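Local structure of fibronectin type III domain-containing protein (Simiduia agarivorans, 6P2K) at residues Q609-E621 against L631-T643. The protein is probably a xyloglucan-cleaving glycoside hydrolase of family 74, its catalytic part, built of two seven-bladed beta-propellers, binding zinc ions in the crystal. Sequence-based numbering, arbitrary orientation.
Sequences QVLASSGWDAEVE and LMSFAKGGGPGLT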
ATOM      1  N   GLN B 609      45.033   3.257  27.505  1.00 27.88           N
ATOM      2  CA  GLN B 609      45.315   1.845  27.707  1.00 24.87           C
ATOM      3  C   GLN B 609      45.257   1.521  29.195  1.00 21.28           C
ATOM      4  O   GLN B 609      45.772   2.273  30.025  1.00 22.20           O
ATOM      5  CB  GLN B 609      46.693   1.506  27.135  1.00 22.81           C
ATOM      6  CG  GLN B 609      47.114   0.049  27.257  1.00 26.74           C
ATOM      7  CD  GLN B 609      48.613  -0.128  27.075  1.00 28.13           C
ATOM      8  OE1 GLN B 609      49.399   0.332  27.896  1.00 28.02           O
ATOM      9  NE2 GLN B 609      49.012  -0.784  25.991  1.00 26.45           N
ATOM     10  N   VAL B 610      44.607   0.409  29.539  1.00 23.06           N
ATOM     11  CA  VAL B 610      44.518  -0.032  30.928  1.00 25.74           C
ATOM     12  C   VAL B 610      45.109  -1.416  31.142  1.00 26.26           C
ATOM     13  O   VAL B 610      45.185  -1.873  32.286  1.00 26.60           O
ATOM     14  CB  VAL B 610      43.068   0.016  31.453  1.00 22.24           C
ATOM     15  CG1 VAL B 610      42.559   1.450  31.474  1.00 21.61           C
ATOM     16  CG2 VAL B 610      42.159  -0.872  30.618  1.00 20.93           C
ATOM     17  N   LEU B 611      45.529  -2.098  30.079  1.00 24.23           N
ATOM     18  CA  LEU B 611      46.258  -3.353  30.205  1.00 22.59           C
ATOM     19  C   LEU B 611      47.218  -3.464  29.030  1.00 23.21           C
ATOM     20  O   LEU B 611      46.800  -3.347  27.876  1.00 23.75           O
ATOM     21  CB  LEU B 611      45.309  -4.558  30.233  1.00 24.92           C
ATOM     22  CG  LEU B 611      45.996  -5.906  30.489  1.00 28.57           C
ATOM     23  CD1 LEU B 611      46.528  -5.983  31.919  1.00 21.73           C
ATOM     24  CD2 LEU B 611      45.064  -7.068  30.195  1.00 27.87           C
ATOM     25  N   ALA B 612      48.496  -3.690  29.324  1.00 23.35           N
ATOM     26  CA  ALA B 612      49.508  -3.826  28.277  1.00 26.93           C
ATOM     27  C   ALA B 612      49.531  -5.271  27.774  1.00 27.57           C
ATOM     28  O   ALA B 612      50.503  -6.011  27.930  1.00 33.80           O
ATOM     29  CB  ALA B 612      50.873  -3.390  28.794  1.00 29.28           C
ATOM     30  N   SER B 613      48.414  -5.668  27.167  1.00 24.69           N
ATOM     31  CA  SER B 613      48.262  -6.985  26.573  1.00 22.30           C
ATOM     32  C   SER B 613      48.564  -6.907  25.076  1.00 26.92           C
ATOM     33  O   SER B 613      48.907  -5.848  24.540  1.00 24.89           O
ATOM     34  CB  SER B 613      46.855  -7.531  26.834  1.00 19.75           C
ATOM     35  OG  SER B 613      45.880  -6.522  26.650  1.00 25.15           O
ATOM     36  N   SER B 614      48.451  -8.049  24.399  1.00 24.31           N
ATOM     37  CA  SER B 614      48.676  -8.108  22.960  1.00 23.50           C
ATOM     38  C   SER B 614      48.124  -9.422  22.419  1.00 25.17           C
ATOM     39  O   SER B 614      47.733 -10.316  23.172  1.00 23.53           O
ATOM     40  CB  SER B 614      50.163  -7.958  22.621  1.00 24.42           C
ATOM     41  OG  SER B 614      50.927  -8.990  23.217  1.00 32.01           O
ATOM     42  N   GLY B 615      48.108  -9.528  21.089  1.00 25.28           N
ATOM     43  CA  GLY B 615      47.574 -10.696  20.414  1.00 22.76           C
ATOM     44  C   GLY B 615      46.581 -10.325  19.331  1.00 24.36           C
ATOM     45  O   GLY B 615      45.711  -9.479  19.553  1.00 24.87           O
ATOM     46  N   TRP B 616      46.692 -10.951  18.155  1.00 26.75           N
ATOM     47  CA  TRP B 616      45.852 -10.560  17.025  1.00 24.93           C
ATOM     48  C   TRP B 616      44.376 -10.843  17.280  1.00 23.14           C
ATOM     49  O   TRP B 616      43.510 -10.131  16.755  1.00 18.86           O
ATOM     50  CB  TRP B 616      46.315 -11.271  15.751  1.00 23.69           C
ATOM     51  CG  TRP B 616      45.502 -10.926  14.527  1.00 24.36           C
ATOM     52  CD1 TRP B 616      44.755 -11.783  13.767  1.00 24.78           C
ATOM     53  CD2 TRP B 616      45.361  -9.632  13.925  1.00 21.77           C
ATOM     54  NE1 TRP B 616      44.160 -11.102  12.732  1.00 24.87           N
ATOM     55  CE2 TRP B 616      44.516  -9.780  12.806  1.00 24.77           C
ATOM     56  CE3 TRP B 616      45.869  -8.363  14.222  1.00 22.23           C
ATOM     57  CZ2 TRP B 616      44.165  -8.708  11.986  1.00 25.45           C
ATOM     58  CZ3 TRP B 616      45.519  -7.298  13.410  1.00 22.93           C
ATOM     59  CH2 TRP B 616      44.671  -7.478  12.305  1.00 24.66           C
ATOM     60  N   ASP B 617      44.065 -11.864  18.078  1.00 21.56           N
ATOM     61  CA  ASP B 617      42.685 -12.226  18.379  1.00 22.52           C
ATOM     62  C   ASP B 617      42.352 -12.022  19.855  1.00 21.38           C
ATOM     63  O   ASP B 617      41.464 -12.681  20.398  1.00 20.80           O
ATOM     64  CB  ASP B 617      42.410 -13.665  17.949  1.00 25.43           C
ATOM     65  CG  ASP B 617      42.409 -13.827  16.438  1.00 28.56           C
ATOM     66  OD1 ASP B 617      41.543 -13.217  15.769  1.00 29.86           O
ATOM     67  OD2 ASP B 617      43.284 -14.549  15.916  1.00 26.67           O
ATOM     68  N   ALA B 618      43.054 -11.098  20.505  1.00 22.82           N
ATOM     69  CA  ALA B 618      42.806 -10.805  21.908  1.00 23.53           C
ATOM     70  C   ALA B 618      41.424 -10.192  22.093  1.00 23.45           C
ATOM     71  O   ALA B 618      40.990  -9.351  21.302  1.00 21.91           O
ATOM     72  CB  ALA B 618      43.875  -9.855  22.444  1.00 19.62           C
ATOM     73  N   GLU B 619      40.738 -10.605  23.155  1.00 25.05           N
ATOM     74  CA  GLU B 619      39.374 -10.178  23.423  1.00 26.14           C
ATOM     75  C   GLU B 619      39.267  -9.535  24.798  1.00 26.87           C
ATOM     76  O   GLU B 619      40.074  -9.792  25.697  1.00 26.59           O
ATOM     77  CB  GLU B 619      38.395 -11.354  23.352  1.00 22.95           C
ATOM     78  CG  GLU B 619      38.125 -11.877  21.958  1.00 26.12           C
ATOM     79  CD  GLU B 619      37.373 -13.188  21.992  1.00 30.08           C
ATOM     80  OE1 GLU B 619      37.648 -13.993  22.909  1.00 31.39           O
ATOM     81  OE2 GLU B 619      36.511 -13.414  21.114  1.00 28.31           O
ATOM     82  N   VAL B 620      38.238  -8.708  24.954  1.00 25.18           N
ATOM     83  CA  VAL B 620      37.853  -8.156  26.246  1.00 22.10           C
ATOM     84  C   VAL B 620      36.337  -8.251  26.365  1.00 25.00           C
ATOM     85  O   VAL B 620      35.616  -8.116  25.370  1.00 22.05           O
ATOM     86  CB  VAL B 620      38.342  -6.702  26.422  1.00 23.72           C
ATOM     87  CG1 VAL B 620      37.677  -5.773  25.406  1.00 19.67           C
ATOM     88  CG2 VAL B 620      38.100  -6.223  27.850  1.00 24.95           C
ATOM     89  N   GLU B 621      35.857  -8.521  27.578  1.00 23.55           N
ATOM     90  CA  GLU B 621      34.431  -8.583  27.865  1.00 23.69           C
ATOM     91  C   GLU B 621      34.149  -7.837  29.158  1.00 23.55           C
ATOM     92  O   GLU B 621      34.895  -7.967  30.132  1.00 25.98           O
ATOM     93  CB  GLU B 621      33.939 -10.032  27.994  1.00 26.17           C
ATOM     94  CG  GLU B 621      32.426 -10.179  28.155  1.00 30.12           C
ATOM     95  CD  GLU B 621      31.713 -10.500  26.854  1.00 33.87           C
ATOM     96  OE1 GLU B 621      31.416 -11.696  26.629  1.00 32.08           O
ATOM     97  OE2 GLU B 621      31.445  -9.564  26.067  1.00 34.48           O
ATOM     98  N   LEU B 631      35.604  -7.110  34.184  1.00 25.57           N
ATOM     99  CA  LEU B 631      36.321  -6.827  32.947  1.00 24.57           C
ATOM    100  C   LEU B 631      37.328  -7.944  32.732  1.00 30.98           C
ATOM    101  O   LEU B 631      38.258  -8.103  33.531  1.00 31.11           O
ATOM    102  CB  LEU B 631      37.017  -5.464  33.008  1.00 22.82           C
ATOM    103  CG  LEU B 631      37.625  -4.922  31.713  1.00 24.11           C
ATOM    104  CD1 LEU B 631      36.535  -4.566  30.707  1.00 23.08           C
ATOM    105  CD2 LEU B 631      38.502  -3.713  32.003  1.00 20.41           C
ATOM    106  N   MET B 632      37.143  -8.714  31.662  1.00 26.95           N
ATOM    107  CA  MET B 632      37.887  -9.945  31.435  1.00 26.77           C
ATOM    108  C   MET B 632      38.620  -9.869  30.105  1.00 27.82           C
ATOM    109  O   MET B 632      38.022  -9.535  29.074  1.00 28.51           O
ATOM    110  CB  MET B 632      36.945 -11.150  31.466  1.00 26.38           C
ATOM    111  CG  MET B 632      37.628 -12.499  31.361  1.00 33.21           C
ATOM    112  SD  MET B 632      37.726 -13.114  29.663  1.00 40.10           S
ATOM    113  CE  MET B 632      36.003 -13.495  29.347  1.00 37.53           C
ATOM    114  N   SER B 633      39.910 -10.189  30.129  1.00 24.38           N
ATOM    115  CA  SER B 633      40.763 -10.147  28.951  1.00 23.71           C
ATOM    116  C   SER B 633      41.300 -11.533  28.633  1.00 23.78           C
ATOM    117  O   SER B 633      41.754 -12.254  29.527  1.00 22.87           O
ATOM    118  CB  SER B 633      41.934  -9.177  29.167  1.00 24.30           C
ATOM    119  OG  SER B 633      42.986  -9.409  28.241  1.00 22.28           O
ATOM    120  N   PHE B 634      41.259 -11.891  27.354  1.00 24.95           N
ATOM    121  CA  PHE B 634      41.887 -13.104  26.839  1.00 25.56           C
ATOM    122  C   PHE B 634      42.959 -12.656  25.858  1.00 25.43           C
ATOM    123  O   PHE B 634      42.641 -12.187  24.759  1.00 22.54           O
ATOM    124  CB  PHE B 634      40.868 -14.026  26.175  1.00 22.08           C
ATOM    125  CG  PHE B 634      41.477 -15.232  25.507  1.00 24.52           C
ATOM    126  CD1 PHE B 634      42.392 -16.030  26.176  1.00 23.98           C
ATOM    127  CD2 PHE B 634      41.124 -15.569  24.206  1.00 27.97           C
ATOM    128  CE1 PHE B 634      42.946 -17.140  25.562  1.00 29.80           C
ATOM    129  CE2 PHE B 634      41.672 -16.677  23.586  1.00 30.49           C
ATOM    130  CZ  PHE B 634      42.584 -17.465  24.264  1.00 29.39           C
ATOM    131  N   ALA B 635      44.218 -12.783  26.260  1.00 25.91           N
ATOM    132  CA  ALA B 635      45.328 -12.210  25.515  1.00 24.07           C
ATOM    133  C   ALA B 635      46.619 -12.747  26.113  1.00 26.35           C
ATOM    134  O   ALA B 635      46.611 -13.450  27.126  1.00 29.07           O
ATOM    135  CB  ALA B 635      45.305 -10.678  25.566  1.00 20.65           C
ATOM    136  N   LYS B 636      47.731 -12.409  25.474  1.00 23.96           N
ATOM    137  CA  LYS B 636      49.045 -12.629  26.054  1.00 28.41           C
ATOM    138  C   LYS B 636      49.564 -11.329  26.656  1.00 27.58           C
ATOM    139  O   LYS B 636      49.064 -10.240  26.366  1.00 27.87           O
ATOM    140  CB  LYS B 636      50.030 -13.172  25.008  1.00 35.92           C
ATOM    141  CG  LYS B 636      50.658 -12.128  24.100  1.00 42.68           C
ATOM    142  CD  LYS B 636      51.596 -12.782  23.091  1.00 47.50           C
ATOM    143  CE  LYS B 636      52.614 -11.797  22.531  1.00 54.50           C
ATOM    144  NZ  LYS B 636      54.015 -12.260  22.776  1.00 59.13           N
ATOM    145  N   GLY B 637      50.565 -11.458  27.520  1.00 31.74           N
ATOM    146  CA  GLY B 637      51.165 -10.291  28.139  1.00 30.08           C
ATOM    147  C   GLY B 637      50.344  -9.753  29.301  1.00 28.97           C
ATOM    148  O   GLY B 637      49.628 -10.483  29.990  1.00 27.32           O
ATOM    149  N   GLY B 638      50.456  -8.444  29.511  1.00 30.19           N
ATOM    150  CA  GLY B 638      49.796  -7.782  30.618  1.00 32.34           C
ATOM    151  C   GLY B 638      50.748  -6.941  31.441  1.00 38.94           C
ATOM    152  O   GLY B 638      50.320  -6.041  32.172  1.00 40.29           O
ATOM    153  N   GLY B 639      52.045  -7.224  31.334  1.00 38.05           N
ATOM    154  CA  GLY B 639      53.049  -6.456  32.026  1.00 32.37           C
ATOM    155  C   GLY B 639      53.693  -7.222  33.162  1.00 39.18           C
ATOM    156  O   GLY B 639      53.464  -8.423  33.341  1.00 37.27           O
ATOM    157  N   PRO B 640      54.518  -6.533  33.952  1.00 44.17           N
ATOM    158  CA  PRO B 640      55.218  -7.196  35.063  1.00 44.67           C
ATOM    159  C   PRO B 640      54.242  -7.849  36.030  1.00 44.26           C
ATOM    160  O   PRO B 640      53.262  -7.237  36.461  1.00 46.86           O
ATOM    161  CB  PRO B 640      55.992  -6.051  35.728  1.00 45.15           C
ATOM    162  CG  PRO B 640      56.131  -5.013  34.664  1.00 45.85           C
ATOM    163  CD  PRO B 640      54.895  -5.115  33.821  1.00 44.05           C
ATOM    164  N   GLY B 641      54.516  -9.109  36.365  1.00 43.93           N
ATOM    165  CA  GLY B 641      53.650  -9.879  37.231  1.00 44.40           C
ATOM    166  C   GLY B 641      52.497 -10.572  36.540  1.00 44.19           C
ATOM    167  O   GLY B 641      51.816 -11.388  37.175  1.00 45.60           O
ATOM    168  N   LEU B 642      52.252 -10.280  35.266  1.00 40.08           N
ATOM    169  CA  LEU B 642      51.167 -10.894  34.512  1.00 36.39           C
ATOM    170  C   LEU B 642      51.635 -11.579  33.239  1.00 33.28           C
ATOM    171  O   LEU B 642      51.140 -12.659  32.910  1.00 30.59           O
ATOM    172  CB  LEU B 642      50.102  -9.838  34.164  1.00 35.48           C
ATOM    173  CG  LEU B 642      49.359  -9.206  35.345  1.00 37.90           C
ATOM    174  CD1 LEU B 642      48.600  -7.966  34.898  1.00 37.40           C
ATOM    175  CD2 LEU B 642      48.414 -10.203  36.002  1.00 29.29           C
ATOM    176  N   THR B 643      52.575 -10.980  32.512  1.00 33.60           N
ATOM    177  CA  THR B 643      53.102 -11.597  31.303  1.00 35.08           C
ATOM    178  C   THR B 643      53.809 -12.908  31.633  1.00 38.55           C
ATOM    179  O   THR B 643      54.508 -13.020  32.645  1.00 35.67           O
ATOM    180  CB  THR B 643      54.073 -10.642  30.606  1.00 39.06           C
ATOM    181  OG1 THR B 643      53.376  -9.452  30.214  1.00 41.57           O
ATOM    182  CG2 THR B 643      54.691 -11.294  29.376  1.00 38.88           C
TER
HETATM  183  O   HOH W   1      49.486  -3.678  32.160  1.00 39.26           O
HETATM  184  O   HOH W   2      42.760  -8.418  25.630  1.00 26.03           O
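Glu-619 and Phe-634 exchange two backbone hydrogen bonds, and Glu-621 and Met-632 two more, pairing strands 618-621 and 631-634 as an antiparallel hairpin with N-to-C directions 169° apart. Across the bend, where the chain turns at Trp-616/Asp-617 and Ala-635/Lys-636, Ser-614 and Lys-636 form another doubly bonded pair, and Gly-638 N reaches Ala-612 O weakly. The lysine chain runs alongside Ser-614 OG, 3.3 Å from its CG, with NZ bonded to Asn-646 OD1. A water bridges Glu-619 O and Ser-633 OG. Among apolar contacts, Ala-635 CB sits 3.5 Å from Ala-618 CB, while Val-620 CG2, anti to the backbone N (CG1 at chi1 64°), crosses Leu-631 CD1 at 3.7 Å. Leu-611 CD2 lies 3.7 Å from Ser-633 OG, its CD1 4.1 Å from Leu-642 CD1. With an alanine here both methyl contacts would go, probably opening a gap between Ser-633 and Leu-642. Glu-619 OE1 lies at the Phe-634 ring edge, 4.0 Å from CD2, planes 61° apart; Ser-696 N and Gly-695 N bind this carboxylate. The chain passes from the sheet of 593-599 and 605-615 to that of 618-625, 628-634 and 648-653, and strand 637-638 returns to border 605-615.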